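Local structure of SnoaL-like domain-containing protein (Catenulispora acidiphila, 4H3U) at residues Met25-Ile30 with Thr90-Ala95; Lys110-Pro115 with Ser147-Asp152; Val99-Val104 with Met120-Arg125. The protein is of unknown function but has a ketosteroid isomerase-like, SnoaL-type fold and may take part in trimethylamine metabolism. All blocks are in the same frame, centred on the assembly; numbering follows the deposited sequence. Where two conformers were deposited one is given.

Contact 1: residues Met25-Ile30 with Thr90-Ala95; sequences MTTPEI and TKAYRA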
loop_
_atom_site.group_PDB
_atom_site.type_symbol
_atom_site.label_atom_id
_atom_site.label_comp_id
_atom_site.label_asym_id
_atom_site.label_seq_id
_atom_site.Cartn_x
_atom_site.Cartn_y
_atom_site.Cartn_z
HETATM N N MSE A 25 17.145 6.163 7.682
HETATM C CA MSE A 25 18.437 6.677 7.133
HETATM C C MSE A 25 19.155 5.607 6.334
HETATM O O MSE A 25 19.141 5.648 5.103
HETATM C CB MSE A 25 19.296 7.231 8.269
ATOM N N THR A 26 19.755 4.624 7.008
ATOM C CA THR A 26 20.496 3.550 6.323
ATOM C C THR A 26 19.566 2.489 5.727
ATOM O O THR A 26 18.777 1.847 6.438
ATOM C CB THR A 26 21.500 2.839 7.262
ATOM O OG1 THR A 26 22.380 3.791 7.867
ATOM C CG2 THR A 26 22.354 1.833 6.486
ATOM N N THR A 27 19.701 2.271 4.428
ATOM C CA THR A 27 18.883 1.292 3.723
ATOM C C THR A 27 19.444 -0.118 3.849
ATOM O O THR A 27 20.606 -0.339 3.526
ATOM C CB THR A 27 18.818 1.639 2.229
ATOM O OG1 THR A 27 18.269 2.945 2.079
ATOM C CG2 THR A 27 17.951 0.651 1.475
ATOM N N PRO A 28 18.626 -1.085 4.313
ATOM C CA PRO A 28 19.102 -2.471 4.423
ATOM C C PRO A 28 19.593 -2.994 3.066
ATOM O O PRO A 28 18.955 -2.712 2.037
ATOM C CB PRO A 28 17.863 -3.221 4.913
ATOM C CG PRO A 28 17.112 -2.177 5.667
ATOM C CD PRO A 28 17.297 -0.899 4.917
ATOM N N GLU A 29 20.623 -3.824 3.057
ATOM C CA GLU A 29 21.105 -4.372 1.808
ATOM C C GLU A 29 20.007 -5.166 1.060
ATOM O O GLU A 29 20.013 -5.171 -0.154
ATOM C CB GLU A 29 22.382 -5.187 2.074
ATOM C CG GLU A 29 23.525 -4.282 2.597
ATOM C CD GLU A 29 24.002 -3.213 1.589
ATOM O OE1 GLU A 29 24.218 -3.517 0.385
ATOM O OE2 GLU A 29 24.226 -2.048 2.011
ATOM N N ILE A 30 19.140 -5.862 1.804
ATOM C CA ILE A 30 18.086 -6.641 1.172
ATOM C C ILE A 30 17.162 -5.746 0.338
ATOM O O ILE A 30 16.650 -6.170 -0.709
ATOM C CB ILE A 30 17.291 -7.489 2.203
ATOM C CG1 ILE A 30 16.386 -8.499 1.506
ATOM C CG2 ILE A 30 16.454 -6.639 3.133
ATOM C CD1 ILE A 30 17.074 -9.467 0.592
ATOM N N THR A 90 12.889 5.285 -2.083
ATOM C CA THR A 90 12.708 6.589 -1.469
ATOM C C THR A 90 13.254 6.552 -0.053
ATOM O O THR A 90 14.085 7.392 0.324
ATOM C CB THR A 90 11.242 7.011 -1.472
ATOM O OG1 THR A 90 10.754 6.953 -2.809
ATOM C CG2 THR A 90 11.089 8.426 -0.945
ATOM N N LYS A 91 12.807 5.569 0.741
ATOM C CA LYS A 91 13.333 5.348 2.082
ATOM C C LYS A 91 12.922 3.962 2.533
ATOM O O LYS A 91 12.023 3.389 1.964
ATOM C CB LYS A 91 12.908 6.426 3.065
ATOM C CG LYS A 91 11.445 6.438 3.315
ATOM C CD LYS A 91 10.945 7.505 4.304
ATOM C CE LYS A 91 11.144 8.906 3.780
ATOM N NZ LYS A 91 10.666 9.880 4.807
ATOM N N ALA A 92 13.620 3.419 3.499
ATOM C CA ALA A 92 13.281 2.132 4.020
ATOM C C ALA A 92 13.713 2.073 5.462
ATOM O O ALA A 92 14.651 2.762 5.853
ATOM C CB ALA A 92 13.913 1.011 3.209
ATOM N N TYR A 93 13.045 1.232 6.258
ATOM C CA TYR A 93 13.283 1.135 7.686
ATOM C C TYR A 93 12.913 -0.247 8.230
ATOM O O TYR A 93 11.861 -0.783 7.920
ATOM C CB TYR A 93 12.553 2.301 8.379
ATOM C CG TYR A 93 11.202 2.738 7.781
ATOM C CD1 TYR A 93 9.991 2.239 8.270
ATOM C CD2 TYR A 93 11.155 3.680 6.737
ATOM C CE1 TYR A 93 8.798 2.649 7.712
ATOM C CE2 TYR A 93 9.957 4.092 6.204
ATOM C CZ TYR A 93 8.784 3.567 6.691
ATOM O OH TYR A 93 7.588 3.968 6.178
ATOM N N ARG A 94 13.761 -0.785 9.105
ATOM C CA ARG A 94 13.644 -2.112 9.676
ATOM C C ARG A 94 13.202 -2.017 11.136
ATOM O O ARG A 94 13.718 -1.200 11.888
ATOM C CB ARG A 94 15.047 -2.830 9.685
ATOM C CG ARG A 94 14.969 -4.201 10.359
ATOM C CD ARG A 94 16.236 -5.039 10.329
ATOM N NE ARG A 94 16.566 -5.516 8.987
ATOM C CZ ARG A 94 16.091 -6.610 8.386
ATOM N NH1 ARG A 94 16.555 -6.924 7.185
ATOM N NH2 ARG A 94 15.161 -7.380 8.935
ATOM N N ALA A 95 12.311 -2.928 11.508
ATOM C CA ALA A 95 11.830 -3.141 12.869
ATOM C C ALA A 95 11.888 -4.659 13.057
ATOM O O ALA A 95 10.985 -5.383 12.679
ATOM C CB ALA A 95 10.432 -2.590 13.065
HETATM O O HOH W 1 16.614 2.757 7.843
HETATM O O HOH W 2 16.339 4.563 3.726
#

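Contact 2: residues Lys110-Pro115 with Ser147-Asp152; sequences KGAPTP and SGLPAD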
loop_
_atom_site.group_PDB
_atom_site.type_symbol
_atom_site.label_atom_id
_atom_site.label_comp_id
_atom_site.label_asym_id
_atom_site.label_seq_id
_atom_site.Cartn_x
_atom_site.Cartn_y
_atom_site.Cartn_z
ATOM N N LYS A 110 3.250 -2.294 -22.221
ATOM C CA LYS A 110 3.459 -2.416 -23.667
ATOM C C LYS A 110 2.128 -2.208 -24.375
ATOM O O LYS A 110 1.096 -2.852 -24.048
ATOM C CB LYS A 110 4.103 -3.754 -24.025
ATOM C CG LYS A 110 5.431 -3.991 -23.349
ATOM C CD LYS A 110 6.108 -5.268 -23.799
ATOM C CE LYS A 110 7.300 -5.575 -22.914
ATOM N NZ LYS A 110 7.992 -6.825 -23.295
ATOM N N GLY A 111 2.136 -1.323 -25.381
ATOM C CA GLY A 111 0.944 -0.951 -26.148
ATOM C C GLY A 111 0.124 0.210 -25.560
ATOM O O GLY A 111 -0.794 0.705 -26.224
ATOM N N ALA A 112 0.397 0.632 -24.320
ATOM C CA ALA A 112 -0.353 1.749 -23.701
ATOM C C ALA A 112 0.156 3.059 -24.253
ATOM O O ALA A 112 1.347 3.180 -24.608
ATOM C CB ALA A 112 -0.139 1.759 -22.180
ATOM N N PRO A 113 -0.693 4.096 -24.254
ATOM C CA PRO A 113 -0.219 5.378 -24.771
ATOM C C PRO A 113 1.038 6.004 -24.116
ATOM O O PRO A 113 1.901 6.518 -24.822
ATOM C CB PRO A 113 -1.431 6.278 -24.574
ATOM C CG PRO A 113 -2.617 5.368 -24.697
ATOM C CD PRO A 113 -2.150 4.078 -24.075
ATOM N N THR A 114 1.139 5.927 -22.785
ATOM C CA THR A 114 2.193 6.597 -22.071
ATOM C C THR A 114 2.725 5.732 -20.918
ATOM O O THR A 114 2.022 4.820 -20.502
ATOM C CB THR A 114 1.692 7.947 -21.538
ATOM O OG1 THR A 114 0.387 7.780 -20.999
ATOM C CG2 THR A 114 1.592 8.998 -22.608
ATOM N N PRO A 115 3.906 6.067 -20.391
ATOM C CA PRO A 115 4.478 5.366 -19.228
ATOM C C PRO A 115 3.849 5.892 -17.923
ATOM O O PRO A 115 3.032 6.819 -17.924
ATOM C CB PRO A 115 5.954 5.713 -19.319
ATOM C CG PRO A 115 5.956 7.088 -19.916
ATOM C CD PRO A 115 4.841 7.080 -20.922
ATOM N N SER A 147 -1.002 6.091 -17.669
ATOM C CA SER A 147 -0.716 5.320 -18.888
ATOM C C SER A 147 -1.636 5.624 -20.049
ATOM O O SER A 147 -1.403 5.143 -21.157
ATOM C CB SER A 147 -0.827 3.802 -18.615
ATOM O OG SER A 147 0.115 3.358 -17.634
ATOM N N GLY A 148 -2.691 6.392 -19.794
ATOM C CA GLY A 148 -3.683 6.694 -20.803
ATOM C C GLY A 148 -4.579 5.513 -21.107
ATOM O O GLY A 148 -5.159 5.459 -22.191
ATOM N N LEU A 149 -4.770 4.620 -20.142
ATOM C CA LEU A 149 -5.612 3.450 -20.289
ATOM C C LEU A 149 -6.917 3.665 -19.576
ATOM O O LEU A 149 -7.002 4.460 -18.629
ATOM C CB LEU A 149 -4.938 2.221 -19.681
ATOM C CG LEU A 149 -3.684 1.740 -20.420
ATOM C CD1 LEU A 149 -2.958 0.689 -19.597
ATOM C CD2 LEU A 149 -4.049 1.243 -21.803
ATOM N N PRO A 150 -7.971 2.947 -20.006
ATOM C CA PRO A 150 -9.273 3.076 -19.367
ATOM C C PRO A 150 -9.217 2.638 -17.905
ATOM O O PRO A 150 -8.440 1.744 -17.559
ATOM C CB PRO A 150 -10.154 2.126 -20.169
ATOM C CG PRO A 150 -9.488 1.936 -21.477
ATOM C CD PRO A 150 -8.034 2.035 -21.170
ATOM N N ALA A 151 -10.119 3.178 -17.087
ATOM C CA ALA A 151 -10.112 2.852 -15.667
ATOM C C ALA A 151 -10.380 1.366 -15.349
ATOM O O ALA A 151 -9.961 0.849 -14.318
ATOM C CB ALA A 151 -11.090 3.747 -14.930
ATOM N N ASP A 152 -11.055 0.689 -16.264
ATOM C CA ASP A 152 -11.355 -0.722 -16.104
ATOM C C ASP A 152 -10.512 -1.621 -16.990
ATOM O O ASP A 152 -10.890 -2.758 -17.266
ATOM C CB ASP A 152 -12.838 -0.979 -16.378
ATOM C CG ASP A 152 -13.236 -0.572 -17.762
ATOM O OD1 ASP A 152 -12.395 -0.045 -18.511
ATOM O OD2 ASP A 152 -14.404 -0.790 -18.099
HETATM O O HOH W 3 2.256 2.475 -19.038
#

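Contact 3: residues Val99-Val104 with Met120-Arg125; sequences VTIEAV and MATLLR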
loop_
_atom_site.group_PDB
_atom_site.type_symbol
_atom_site.label_atom_id
_atom_site.label_comp_id
_atom_site.label_asym_id
_atom_site.label_seq_id
_atom_site.Cartn_x
_atom_site.Cartn_y
_atom_site.Cartn_z
ATOM N N VAL A 99 10.661 -5.207 7.431
ATOM C CA VAL A 99 11.244 -4.100 6.697
ATOM C C VAL A 99 10.101 -3.434 5.903
ATOM O O VAL A 99 9.306 -4.094 5.240
ATOM C CB VAL A 99 12.351 -4.588 5.735
ATOM C CG1 VAL A 99 12.903 -3.453 4.916
ATOM C CG2 VAL A 99 13.475 -5.289 6.491
ATOM N N THR A 100 10.063 -2.113 5.985
ATOM C CA THR A 100 9.138 -1.314 5.208
ATOM C C THR A 100 9.908 -0.538 4.164
ATOM O O THR A 100 10.925 0.103 4.490
ATOM C CB THR A 100 8.362 -0.367 6.112
ATOM O OG1 THR A 100 7.679 -1.119 7.097
ATOM C CG2 THR A 100 7.418 0.511 5.311
ATOM N N ILE A 101 9.412 -0.578 2.924
ATOM C CA ILE A 101 10.023 0.115 1.822
ATOM C C ILE A 101 9.057 1.108 1.221
ATOM O O ILE A 101 7.937 0.734 0.875
ATOM C CB ILE A 101 10.448 -0.866 0.721
ATOM C CG1 ILE A 101 11.344 -1.984 1.235
ATOM C CG2 ILE A 101 11.141 -0.122 -0.422
ATOM C CD1 ILE A 101 11.554 -3.121 0.264
ATOM N N GLU A 102 9.471 2.362 1.108
ATOM C CA GLU A 102 8.763 3.358 0.324
ATOM C C GLU A 102 9.592 3.487 -0.978
ATOM O O GLU A 102 10.782 3.850 -0.959
ATOM C CB GLU A 102 8.677 4.697 1.029
ATOM C CG GLU A 102 7.828 4.608 2.258
ATOM C CD GLU A 102 7.571 5.917 2.974
ATOM O OE1 GLU A 102 7.220 6.917 2.291
ATOM O OE2 GLU A 102 7.637 5.929 4.236
ATOM N N ALA A 103 8.981 3.153 -2.103
ATOM C CA ALA A 103 9.649 3.148 -3.396
ATOM C C ALA A 103 8.833 3.849 -4.418
ATOM O O ALA A 103 7.711 4.291 -4.157
ATOM C CB ALA A 103 9.864 1.714 -3.845
ATOM N N VAL A 104 9.425 4.026 -5.602
ATOM C CA VAL A 104 8.695 4.471 -6.790
ATOM C C VAL A 104 8.828 3.357 -7.810
ATOM O O VAL A 104 9.923 2.912 -8.128
ATOM C CB VAL A 104 9.221 5.807 -7.369
ATOM C CG1 VAL A 104 8.485 6.185 -8.653
ATOM C CG2 VAL A 104 9.075 6.907 -6.342
HETATM N N MSE A 120 5.003 3.306 -4.137
HETATM C CA MSE A 120 4.629 1.976 -3.731
HETATM C C MSE A 120 5.111 1.797 -2.330
HETATM O O MSE A 120 6.089 2.423 -1.898
HETATM C CB MSE A 120 5.245 0.954 -4.696
HETATM C CG MSE A 120 4.818 -0.516 -4.474
HETATM SE SE MSE A 120 5.409 -1.717 -5.944
HETATM C CE MSE A 120 7.219 -0.946 -5.842
ATOM N N ALA A 121 4.338 0.995 -1.604
ATOM C CA ALA A 121 4.712 0.551 -0.232
ATOM C C ALA A 121 4.911 -0.948 -0.322
ATOM O O ALA A 121 3.992 -1.685 -0.709
ATOM C CB ALA A 121 3.629 0.928 0.783
ATOM N N THR A 122 6.081 -1.425 0.082
ATOM C CA THR A 122 6.373 -2.837 0.132
ATOM C C THR A 122 6.754 -3.231 1.552
ATOM O O THR A 122 7.578 -2.596 2.218
ATOM C CB THR A 122 7.492 -3.207 -0.851
ATOM O OG1 THR A 122 6.999 -3.016 -2.187
ATOM C CG2 THR A 122 8.011 -4.631 -0.667
ATOM N N LEU A 123 6.082 -4.263 2.026
ATOM C CA LEU A 123 6.310 -4.801 3.384
ATOM C C LEU A 123 7.011 -6.129 3.229
ATOM O O LEU A 123 6.444 -7.076 2.646
ATOM C CB LEU A 123 4.983 -4.996 4.103
ATOM C CG LEU A 123 4.057 -3.784 4.136
ATOM C CD1 LEU A 123 2.846 -4.042 5.004
ATOM C CD2 LEU A 123 4.724 -2.495 4.548
ATOM N N LEU A 124 8.215 -6.233 3.822
ATOM C CA LEU A 124 8.928 -7.492 3.818
ATOM C C LEU A 124 8.984 -8.077 5.234
ATOM O O LEU A 124 9.089 -7.332 6.216
ATOM C CB LEU A 124 10.389 -7.313 3.376
ATOM C CG LEU A 124 10.673 -6.654 2.051
ATOM C CD1 LEU A 124 12.177 -6.641 1.777
ATOM C CD2 LEU A 124 9.915 -7.351 0.925
ATOM N N ARG A 125 8.954 -9.381 5.319
ATOM C CA ARG A 125 9.365 -10.103 6.508
ATOM C C ARG A 125 10.591 -10.898 6.103
ATOM O O ARG A 125 10.617 -11.506 5.041
ATOM C CB ARG A 125 8.300 -10.994 7.044
ATOM C CG ARG A 125 8.649 -11.569 8.399
ATOM C CD ARG A 125 7.496 -12.360 9.009
ATOM N NE ARG A 125 6.329 -11.485 9.018
ATOM C CZ ARG A 125 5.279 -11.540 8.197
ATOM N NH1 ARG A 125 4.369 -10.587 8.297
ATOM N NH2 ARG A 125 5.113 -12.518 7.302
#

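Contact 1: residues Met25-Ile30 with Thr90-Ala95
The N-terminal lead-in to helix 29-39 lies over the outermost strand 82-95 of the sheet, and Pro28, at the N-cap position of that helix, sets its ring against Ala92. The contact is slim: Pro28 CD stands 4.2 Å from Ala92 CB, with the methyl CG2 of Thr27 beside the same methyl group. No hydrogen bond joins the two segments directly; two waters do the work instead. One donates to both Thr26 O, at 2.7 Å, and Ala92 O, at 2.8 Å, so that two carbonyl oxygens 4.3 Å apart are tied through a shared water. The other accepts from Ala92 N at 3.0 Å and pairs with Thr27 OG1 at the same length, with a weak further bond to Met25 O. Both backbone polar atoms of Ala92 are thus met by water. In this alpha-plus-beta fold of the ketosteroid isomerase type, the helix packs on one face of the curved sheet, and Ala92 also touches Val31 of the helix. The extended start of the Arg94 chain (chi1 177°) bends at chi3 (-69°), bringing NH1 to 4.1 Å from Ile30 CG2, where the two side chains cross at about a right angle. Arg94 NH2 is held by Thr126 OG1 and Gly96 O. On the other face, Tyr93, in one of two conformers, stacks on His98 of the second subunit.

Contact 2: residues Lys110-Pro115 with Ser147-Asp152
The Schellman motif that ends helix 140-147, with Gly148 at positive phi, meets the loop joining the hairpin strands 98-109 and 116-127. Direct hydrogen bonding is limited to one backbone link: Thr114 N donates to Ser147 O over 3.1 Å, its nitrogen lying 51° out of the carbonyl plane. Thr114 OG1 sits over the same peptide, 3.1 Å from Ser147 C, a placement set by chi1 of 43°, which puts the hydroxyl between the backbone N and carbonyl carbon; its own hydrogen bond is with Gln146 O. Ser147 CA adds a CA-H...O contact to Thr114 O at 3.2 Å. In carbon-to-oxygen packing, the edge of the Pro113 ring lies against two carbonyl oxygens, CD 3.2 Å from Ser147 O and CG 3.6 Å from Gly148 O. Apolar contact comes from Leu149, which straddles the Ala112 methyl group, with CG and both terminal methyls about 4.0 Å from Ala112 CB, while CD2 also reaches Pro113 CD. Replacing Leu149 with a serine would probably leave Ala112 CB and the Pro113 ring without the leucine branch that packs against them and open a gap beside Ile109, which the leucine also touches. A water completes the join, donating to Thr114 O and to Ser147 OG, the latter at 2.7 Å; this serine oxygen is also hydrogen-bonded to Val143 O, one turn back.

Contact 3: residues Val99-Val104 with Met120-Arg125
Ile101 and Thr122 stand side by side and point the same way, the methyl CD1 of the isoleucine coming to 4.0 Å from the threonine CG2. The same CD1 reaches diagonally across to Leu124 CD1, at 3.9 Å, where the two branched chains cross obliquely. With chi1 near -54°, Ile101 CG1 lies beside its backbone N and anti to the carbonyl carbon, which carries CD1 toward Leu124. Val99 meets Leu124 closer to the backbone, CB against CB. At the other end of this face, the selenomethionine Met120, in one of its two conformers, bends at chi3 (48°), and its CE lies 4.2 Å from Ala103 CB. On this face Val99, Ile101 and Thr122 receive helix 29-39: Val31 packs on Val99 and Ile101, and Trp34 on Ile101 and Thr122, whose OG1 is hydrogen-bonded to Asp136. The two strands form an antiparallel hairpin in the curved sheet of the ketosteroid isomerase-like fold. Its hydrogen-bonded pairs are Val99 with Leu124, Ile101 with Thr122 and Ala103 with Met120, each joined by two backbone bonds; that from Ile101 N to Thr122 O is 2.8 Å long. The intervening non-hydrogen-bonded pairs turn their side chains to the opposite face, toward the second subunit. There Leu123 lies alongside Thr100, its CD2 4.1 Å from both CG2 and OG1 of the threonine. On the second subunit, Thr100 OG1 is hydrogen-bonded to its own counterpart, Leu123 packs on Glu102, and Glu102 OE1 bonds to Gln135 NE2, while Glu102 OE2 takes Tyr93 OH of the same chain, in one of the tyrosine's two conformers.

Contacts 1 and 3 are neighbours, their centres 9 Å apart, because strands 82-95 and 98-109 follow each other in the chain and lie side by side in the sheet; helix 29-39 reaches both. Contact 2 lies at the far end of the molecule, on the opposite side of the chain's centre from contact 1, their centres about 32 Å apart, and 25 Å from contact 3. Along the chain, contact 1 closes before the other two open, whereas the segments of contacts 2 and 3 alternate: the hairpin of contact 3 carries in its connecting loop the first half of contact 2. One hairpin therefore links the dimer-facing sheet with the C-terminal tail, and all three contacts touch the second subunit.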